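Local coordinates for protein aryl esterase (Mycobacterium smegmatis, PDB 2Q0Q) that hydrolyses aryl esters and also catalyses acyl transfer to alcohols in water, working as an octameric serine esterase of the SGNH hydrolase clan, at residues G[32-35]-G[36-40]; G[194-198]-G[199-203]; G[75-78]-G[79-83]. All coordinates share one frame; numbering follows the deposited sequence.

Contact 1 of 3, residues G[32-35]-G[36-40]; sequences VRWT and GVLAQ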
loop_
_atom_site.group_PDB
_atom_site.type_symbol
_atom_site.label_atom_id
_atom_site.label_comp_id
_atom_site.label_asym_id
_atom_site.label_seq_id
_atom_site.Cartn_x
_atom_site.Cartn_y
_atom_site.Cartn_z
ATOM N N VAL G 32 18.246 24.586 -31.788
ATOM C CA VAL G 32 17.597 25.761 -31.226
ATOM C C VAL G 32 17.297 25.633 -29.743
ATOM O O VAL G 32 17.481 26.582 -28.988
ATOM C CB VAL G 32 16.315 26.121 -32.016
ATOM C CG1 VAL G 32 15.576 27.278 -31.358
ATOM C CG2 VAL G 32 16.685 26.453 -33.467
ATOM N N ARG G 33 16.842 24.462 -29.308
ATOM C CA ARG G 33 16.724 24.231 -27.883
ATOM C C ARG G 33 18.099 24.383 -27.203
ATOM O O ARG G 33 19.138 24.208 -27.822
ATOM C CB ARG G 33 16.036 22.886 -27.601
ATOM C CG ARG G 33 16.647 21.617 -28.205
ATOM C CD ARG G 33 15.645 20.509 -28.028
ATOM N NE ARG G 33 16.192 19.197 -28.373
ATOM C CZ ARG G 33 15.944 18.512 -29.487
ATOM N NH1 ARG G 33 15.162 19.006 -30.434
ATOM N NH2 ARG G 33 16.500 17.323 -29.648
ATOM N N TRP G 34 18.093 24.775 -25.936
ATOM C CA TRP G 34 19.343 25.143 -25.265
ATOM C C TRP G 34 20.297 23.975 -25.088
ATOM O O TRP G 34 21.508 24.170 -25.060
ATOM C CB TRP G 34 19.083 25.862 -23.923
ATOM C CG TRP G 34 18.486 25.034 -22.809
ATOM C CD1 TRP G 34 17.186 25.026 -22.388
ATOM C CD2 TRP G 34 19.189 24.144 -21.948
ATOM N NE1 TRP G 34 17.033 24.165 -21.332
ATOM C CE2 TRP G 34 18.243 23.594 -21.051
ATOM C CE3 TRP G 34 20.528 23.718 -21.870
ATOM C CZ2 TRP G 34 18.599 22.670 -20.069
ATOM C CZ3 TRP G 34 20.875 22.799 -20.902
ATOM C CH2 TRP G 34 19.918 22.284 -20.015
ATOM N N THR G 35 19.755 22.755 -24.997
ATOM C CA THR G 35 20.605 21.561 -24.927
ATOM C C THR G 35 21.454 21.412 -26.207
ATOM O O THR G 35 22.604 20.957 -26.168
ATOM C CB THR G 35 19.776 20.260 -24.658
ATOM O OG1 THR G 35 18.745 20.115 -25.645
ATOM C CG2 THR G 35 19.144 20.335 -23.304
ATOM N N GLY G 36 20.868 21.788 -27.341
ATOM C CA GLY G 36 21.578 21.783 -28.619
ATOM C C GLY G 36 22.597 22.897 -28.725
ATOM O O GLY G 36 23.715 22.651 -29.168
ATOM N N VAL G 37 22.211 24.109 -28.306
ATOM C CA VAL G 37 23.126 25.255 -28.241
ATOM C C VAL G 37 24.302 24.946 -27.312
ATOM O O VAL G 37 25.460 25.252 -27.644
ATOM C CB VAL G 37 22.410 26.524 -27.761
ATOM C CG1 VAL G 37 23.427 27.626 -27.545
ATOM C CG2 VAL G 37 21.335 26.921 -28.767
ATOM N N LEU G 38 24.003 24.263 -26.192
ATOM C CA LEU G 38 25.048 23.796 -25.285
ATOM C C LEU G 38 26.023 22.879 -26.025
ATOM O O LEU G 38 27.231 23.059 -25.937
ATOM C CB LEU G 38 24.441 23.082 -24.061
ATOM C CG LEU G 38 25.399 22.514 -23.006
ATOM C CD1 LEU G 38 26.278 23.551 -22.369
ATOM C CD2 LEU G 38 24.588 21.824 -21.942
ATOM N N ALA G 39 25.486 21.908 -26.762
ATOM C CA ALA G 39 26.313 20.926 -27.464
ATOM C C ALA G 39 27.211 21.587 -28.519
ATOM O O ALA G 39 28.403 21.246 -28.626
ATOM C CB ALA G 39 25.426 19.852 -28.090
ATOM N N GLN G 40 26.614 22.510 -29.295
ATOM C CA GLN G 40 27.319 23.337 -30.304
ATOM C C GLN G 40 28.474 24.085 -29.669
ATOM O O GLN G 40 29.608 24.069 -30.163
ATOM C CB GLN G 40 26.408 24.432 -30.890
ATOM C CG GLN G 40 25.319 24.013 -31.854
ATOM C CD GLN G 40 24.344 25.180 -32.130
ATOM O OE1 GLN G 40 24.764 26.337 -32.293
ATOM N NE2 GLN G 40 23.046 24.877 -32.164
#
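W34 and L38 lie side by side, one turn apart at the start of helix 34-42, pointing the same way, and the leucine methyl CD2 sits in the plane of the indole at its edge, 4.0 Å from W34 CZ3. The backbone closes between them: L38 N bonds to W34 O at 2.7 Å and V37 N to R33 O at 3.1 Å, while G36 N makes a weak second bond to that R33 oxygen. V37 CG2, placed beside its own backbone N, rests 3.6 Å from R33 O. The indole swings over T35 because W34 CG stands between backbone N and carbonyl carbon (chi1 68°), and T35 CG2 lies 3.7 Å above one ring face, toward its rim. Further out, T35 OG1 bonds to E50, and the R33 guanidinium, salt-bridged to E50 and bonded to the F28 carbonyl, also donates to a glycerol. W34 and L38 both touch C7 of strand 3-9, and helix 198-215 adds L204 and L208 against the indole and A209 against the leucine. This is the N-terminal part of a sheet-covering helix in the three-layer alpha/beta/alpha fold of SGNH hydrolases, with R33 at its N-cap.

Contact 2 of 3, residues G[194-198]-G[199-203]; sequences IHFTE and ANNRD. With SO4 (sulfate ion), chain U.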
loop_
_atom_site.group_PDB
_atom_site.type_symbol
_atom_site.label_atom_id
_atom_site.label_comp_id
_atom_site.label_asym_id
_atom_site.label_seq_id
_atom_site.Cartn_x
_atom_site.Cartn_y
_atom_site.Cartn_z
ATOM N N ILE G 194 5.322 30.774 -19.585
ATOM C CA ILE G 194 5.921 29.605 -18.963
ATOM C C ILE G 194 7.197 29.161 -19.678
ATOM O O ILE G 194 8.216 28.891 -19.032
ATOM C CB ILE G 194 4.922 28.405 -18.952
ATOM C CG1 ILE G 194 3.603 28.785 -18.258
ATOM C CG2 ILE G 194 5.590 27.156 -18.319
ATOM C CD1 ILE G 194 2.455 27.817 -18.539
ATOM N N HIS G 195 7.135 29.050 -21.005
ATOM C CA HIS G 195 8.206 28.440 -21.767
ATOM C C HIS G 195 9.101 29.483 -22.421
ATOM O O HIS G 195 8.881 30.698 -22.246
ATOM C CB HIS G 195 7.620 27.407 -22.749
ATOM C CG HIS G 195 6.834 26.334 -22.061
ATOM N ND1 HIS G 195 5.460 26.376 -21.947
ATOM C CD2 HIS G 195 7.229 25.211 -21.403
ATOM C CE1 HIS G 195 5.041 25.319 -21.270
ATOM N NE2 HIS G 195 6.095 24.598 -20.920
ATOM N N PHE G 196 10.136 28.995 -23.107
ATOM C CA PHE G 196 11.229 29.840 -23.591
ATOM C C PHE G 196 11.055 30.237 -25.028
ATOM O O PHE G 196 10.605 29.460 -25.844
ATOM C CB PHE G 196 12.601 29.174 -23.513
ATOM C CG PHE G 196 13.120 28.908 -22.118
ATOM C CD1 PHE G 196 14.204 28.041 -21.942
ATOM C CD2 PHE G 196 12.572 29.520 -20.984
ATOM C CE1 PHE G 196 14.740 27.791 -20.659
ATOM C CE2 PHE G 196 13.083 29.256 -19.709
ATOM C CZ PHE G 196 14.166 28.375 -19.543
ATOM N N THR G 197 11.483 31.453 -25.330
ATOM C CA THR G 197 11.678 31.884 -26.710
ATOM C C THR G 197 12.947 31.256 -27.266
ATOM O O THR G 197 13.717 30.608 -26.537
ATOM C CB THR G 197 11.843 33.395 -26.816
ATOM O OG1 THR G 197 12.921 33.809 -25.965
ATOM C CG2 THR G 197 10.548 34.088 -26.409
ATOM N N GLU G 198 13.155 31.420 -28.569
ATOM C CA GLU G 198 14.406 30.978 -29.188
ATOM C C GLU G 198 15.626 31.675 -28.575
ATOM O O GLU G 198 16.662 31.017 -28.365
ATOM C CB GLU G 198 14.394 31.268 -30.682
ATOM C CG GLU G 198 13.380 30.441 -31.456
ATOM C CD GLU G 198 13.352 30.809 -32.937
ATOM O OE1 GLU G 198 13.178 32.019 -33.276
ATOM O OE2 GLU G 198 13.491 29.850 -33.730
ATOM N N ALA G 199 15.483 32.979 -28.300
ATOM C CA ALA G 199 16.559 33.810 -27.700
ATOM C C ALA G 199 16.868 33.461 -26.234
ATOM O O ALA G 199 18.063 33.472 -25.821
ATOM C CB ALA G 199 16.232 35.303 -27.815
ATOM N N ASN G 200 15.811 33.110 -25.476
ATOM C CA ASN G 200 15.945 32.441 -24.156
ATOM C C ASN G 200 16.803 31.183 -24.219
ATOM O O ASN G 200 17.686 30.979 -23.366
ATOM C CB ASN G 200 14.587 31.989 -23.601
ATOM C CG ASN G 200 13.718 33.084 -23.119
ATOM O OD1 ASN G 200 12.514 32.875 -22.885
ATOM N ND2 ASN G 200 14.294 34.276 -22.941
ATOM N N ASN G 201 16.511 30.317 -25.205
ATOM C CA ASN G 201 17.227 29.042 -25.344
ATOM C C ASN G 201 18.695 29.281 -25.664
ATOM O O ASN G 201 19.603 28.702 -25.063
ATOM C CB ASN G 201 16.609 28.189 -26.444
ATOM C CG ASN G 201 15.442 27.379 -25.954
ATOM O OD1 ASN G 201 15.633 26.397 -25.243
ATOM N ND2 ASN G 201 14.215 27.804 -26.314
ATOM N N ARG G 202 18.932 30.174 -26.611
ATOM C CA ARG G 202 20.296 30.489 -27.004
ATOM C C ARG G 202 21.139 31.052 -25.848
ATOM O O ARG G 202 22.271 30.618 -25.628
ATOM C CB ARG G 202 20.259 31.457 -28.180
ATOM C CG ARG G 202 21.596 31.952 -28.681
ATOM C CD ARG G 202 22.188 30.922 -29.550
ATOM N NE ARG G 202 23.536 31.278 -29.953
ATOM C CZ ARG G 202 24.288 30.518 -30.740
ATOM N NH1 ARG G 202 23.818 29.373 -31.210
ATOM N NH2 ARG G 202 25.506 30.920 -31.068
ATOM N N ASP G 203 20.608 32.026 -25.118
ATOM C CA ASP G 203 21.371 32.623 -24.029
ATOM C C ASP G 203 21.669 31.639 -22.896
ATOM O O ASP G 203 22.758 31.685 -22.298
ATOM C CB ASP G 203 20.631 33.834 -23.441
ATOM C CG ASP G 203 20.543 35.014 -24.405
ATOM O OD1 ASP G 203 21.422 35.179 -25.283
ATOM O OD2 ASP G 203 19.586 35.805 -24.260
HETATM S S SO4 U . 5.150 22.097 -18.183
HETATM O O1 SO4 U . 5.075 23.397 -17.418
HETATM O O2 SO4 U . 6.497 21.505 -17.999
HETATM O O3 SO4 U . 3.980 21.300 -17.766
HETATM O O4 SO4 U . 5.028 22.408 -19.611
#
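T197 and N200 bond reciprocally in a capping box at the start of helix 198-215, their side chains crossing obliquely. T197 OG1, turned between its backbone N and carbonyl carbon (chi1 55°), accepts from N200 N at 3.0 Å; T197 N donates to N200 OD1, also at 3.0 Å, from above the amide carbonyl plane. N200 OD1 also accepts from D189 N. F196 packs its CB against N200 CB at 3.4 Å, with ring and amide planes 82° apart. The N201 amide stands 71° from the phenyl plane, its OD1 in plane at the ring edge and weakly bonded to W34 N. N201 grips T197 O twice, through N and through ND2, the two reaching it from opposite faces of the carbonyl plane. H195 is probably the catalytic histidine of a Ser-His-Asp triad with S11 and D192: its ND1 is bonded to D192 OD2, and W16 stacks on the imidazole. I194 CG2 lies over the centre of one ring face. The sulfate, probably from the crystallisation liquor, is also bound by S11 OG, A55 N, N94 ND2 and K97 NZ and may mark an active-site anion position. H195 NE2 donates to sulfate O4 at 2.8 Å, in the ring plane.

Contact 3 of 3, residues G[75-78]-G[79-83]; sequences PSCL and ATHLP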
loop_
_atom_site.group_PDB
_atom_site.type_symbol
_atom_site.label_atom_id
_atom_site.label_comp_id
_atom_site.label_asym_id
_atom_site.label_seq_id
_atom_site.Cartn_x
_atom_site.Cartn_y
_atom_site.Cartn_z
ATOM N N PRO G 75 17.453 7.879 -10.884
ATOM C CA PRO G 75 18.456 6.830 -10.597
ATOM C C PRO G 75 18.616 5.832 -11.726
ATOM O O PRO G 75 19.734 5.417 -12.044
ATOM C CB PRO G 75 17.897 6.157 -9.344
ATOM C CG PRO G 75 17.038 7.248 -8.699
ATOM C CD PRO G 75 16.394 7.905 -9.861
ATOM N N SER G 76 17.500 5.432 -12.329
ATOM C CA SER G 76 17.538 4.555 -13.507
ATOM C C SER G 76 18.233 5.222 -14.688
ATOM O O SER G 76 19.022 4.605 -15.409
ATOM C CB SER G 76 16.132 4.150 -13.917
ATOM O OG SER G 76 15.539 3.321 -12.941
ATOM N N CYS G 77 17.957 6.505 -14.861
ATOM C CA CYS G 77 18.537 7.291 -15.948
ATOM C C CYS G 77 20.068 7.412 -15.775
ATOM O O CYS G 77 20.823 7.198 -16.723
ATOM C CB CYS G 77 17.849 8.659 -15.993
ATOM S SG CYS G 77 18.270 9.763 -17.332
ATOM N N LEU G 78 20.525 7.698 -14.553
ATOM C CA LEU G 78 21.953 7.807 -14.268
ATOM C C LEU G 78 22.696 6.517 -14.604
ATOM O O LEU G 78 23.767 6.537 -15.199
ATOM C CB LEU G 78 22.183 8.181 -12.789
ATOM C CG LEU G 78 21.838 9.617 -12.350
ATOM C CD1 LEU G 78 21.802 9.720 -10.821
ATOM C CD2 LEU G 78 22.806 10.633 -12.948
ATOM N N ALA G 79 22.094 5.394 -14.233
ATOM C CA ALA G 79 22.758 4.100 -14.428
ATOM C C ALA G 79 22.779 3.677 -15.913
ATOM O O ALA G 79 23.652 2.924 -16.336
ATOM C CB ALA G 79 22.089 3.035 -13.579
ATOM N N THR G 80 21.768 4.126 -16.646
ATOM C CA THR G 80 21.637 3.948 -18.096
ATOM C C THR G 80 22.786 4.657 -18.856
ATOM O O THR G 80 23.314 4.134 -19.838
ATOM C CB THR G 80 20.271 4.529 -18.567
ATOM O OG1 THR G 80 19.196 3.736 -18.062
ATOM C CG2 THR G 80 20.172 4.661 -20.082
ATOM N N HIS G 81 23.145 5.859 -18.409
ATOM C CA HIS G 81 24.028 6.723 -19.183
ATOM C C HIS G 81 25.470 6.801 -18.683
ATOM O O HIS G 81 26.298 7.492 -19.318
ATOM C CB HIS G 81 23.435 8.142 -19.292
ATOM C CG HIS G 81 22.151 8.189 -20.058
ATOM N ND1 HIS G 81 22.061 7.804 -21.380
ATOM C CD2 HIS G 81 20.908 8.588 -19.695
ATOM C CE1 HIS G 81 20.813 7.947 -21.793
ATOM N NE2 HIS G 81 20.094 8.415 -20.788
ATOM N N LEU G 82 25.802 6.104 -17.590
ATOM C CA LEU G 82 27.215 5.974 -17.210
ATOM C C LEU G 82 28.017 5.438 -18.383
ATOM O O LEU G 82 27.538 4.580 -19.115
ATOM C CB LEU G 82 27.447 5.082 -16.003
ATOM C CG LEU G 82 26.859 5.499 -14.657
ATOM C CD1 LEU G 82 27.368 4.559 -13.606
ATOM C CD2 LEU G 82 27.194 6.916 -14.267
ATOM N N PRO G 83 29.245 5.948 -18.566
ATOM C CA PRO G 83 29.924 6.925 -17.695
ATOM C C PRO G 83 29.444 8.361 -17.911
ATOM O O PRO G 83 29.121 8.744 -19.041
ATOM C CB PRO G 83 31.378 6.770 -18.106
ATOM C CG PRO G 83 31.267 6.500 -19.576
ATOM C CD PRO G 83 30.114 5.538 -19.683
#
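C77 and H81 meet one turn apart in the C-terminal part of helix 70-81, a helix packed beside the parallel sheet of this SGNH-type alpha/beta/alpha fold, and the histidine is the side chain to follow. From CB, 3.8 Å from C77 O, the chain runs to CG and then to CD2, which drops to 3.3 Å from the same carbonyl oxygen. CD2 also meets the cysteine sulfur: C77 SG is 3.7 Å from it and lies at the edge of the imidazole, in plane, 88° off the ring normal. The sulfur stands anti to its own backbone N (chi1 -174°), which brings it to that edge. One ring face is covered by T80 CG2, which sits over the centre. At the tip, NE2 is hydrogen-bonded to E51 OE2 on strand 46-52, a bond that ties the helix to the edge of the sheet and fixes the rotation of the ring; the carboxylate would probably keep a proton on NE2.

Beside this, T80 turns its hydroxyl back along the helix. S76 O therefore has two donors, T80 N and T80 OG1, which approach from opposite faces of its carbonyl plane. H81 N still bonds to C77 O, while its second bond, to L78 O, and that of L82 N to the same oxygen are weak. The outer surface is a subunit interface, where S76 OG bonds to R67 O of a second subunit and T80 packs on its L53. L82, just before the cis peptide to P83, folds back so that its CG lies 3.3 Å from L78 O.

Along the chain the order is contact 1, contact 3, contact 2, all within one SGNH-type domain around a parallel sheet. Contacts 1 and 2 are neighbours, centres 11 Å apart, where the starts of helices 34-42 and 198-215 touch and V32 O packs on N201 CB. Contact 3, on helix 70-81, touches neither. Its centre is 21 Å from that of contact 1 and 28 Å from that of contact 2, on the opposite side of the chain's centre from contact 2. The probable catalytic histidine thus lies in the loop that leads into helix 198-215, beside the paired helix starts, whereas the distant helix end meets another subunit of the octamer.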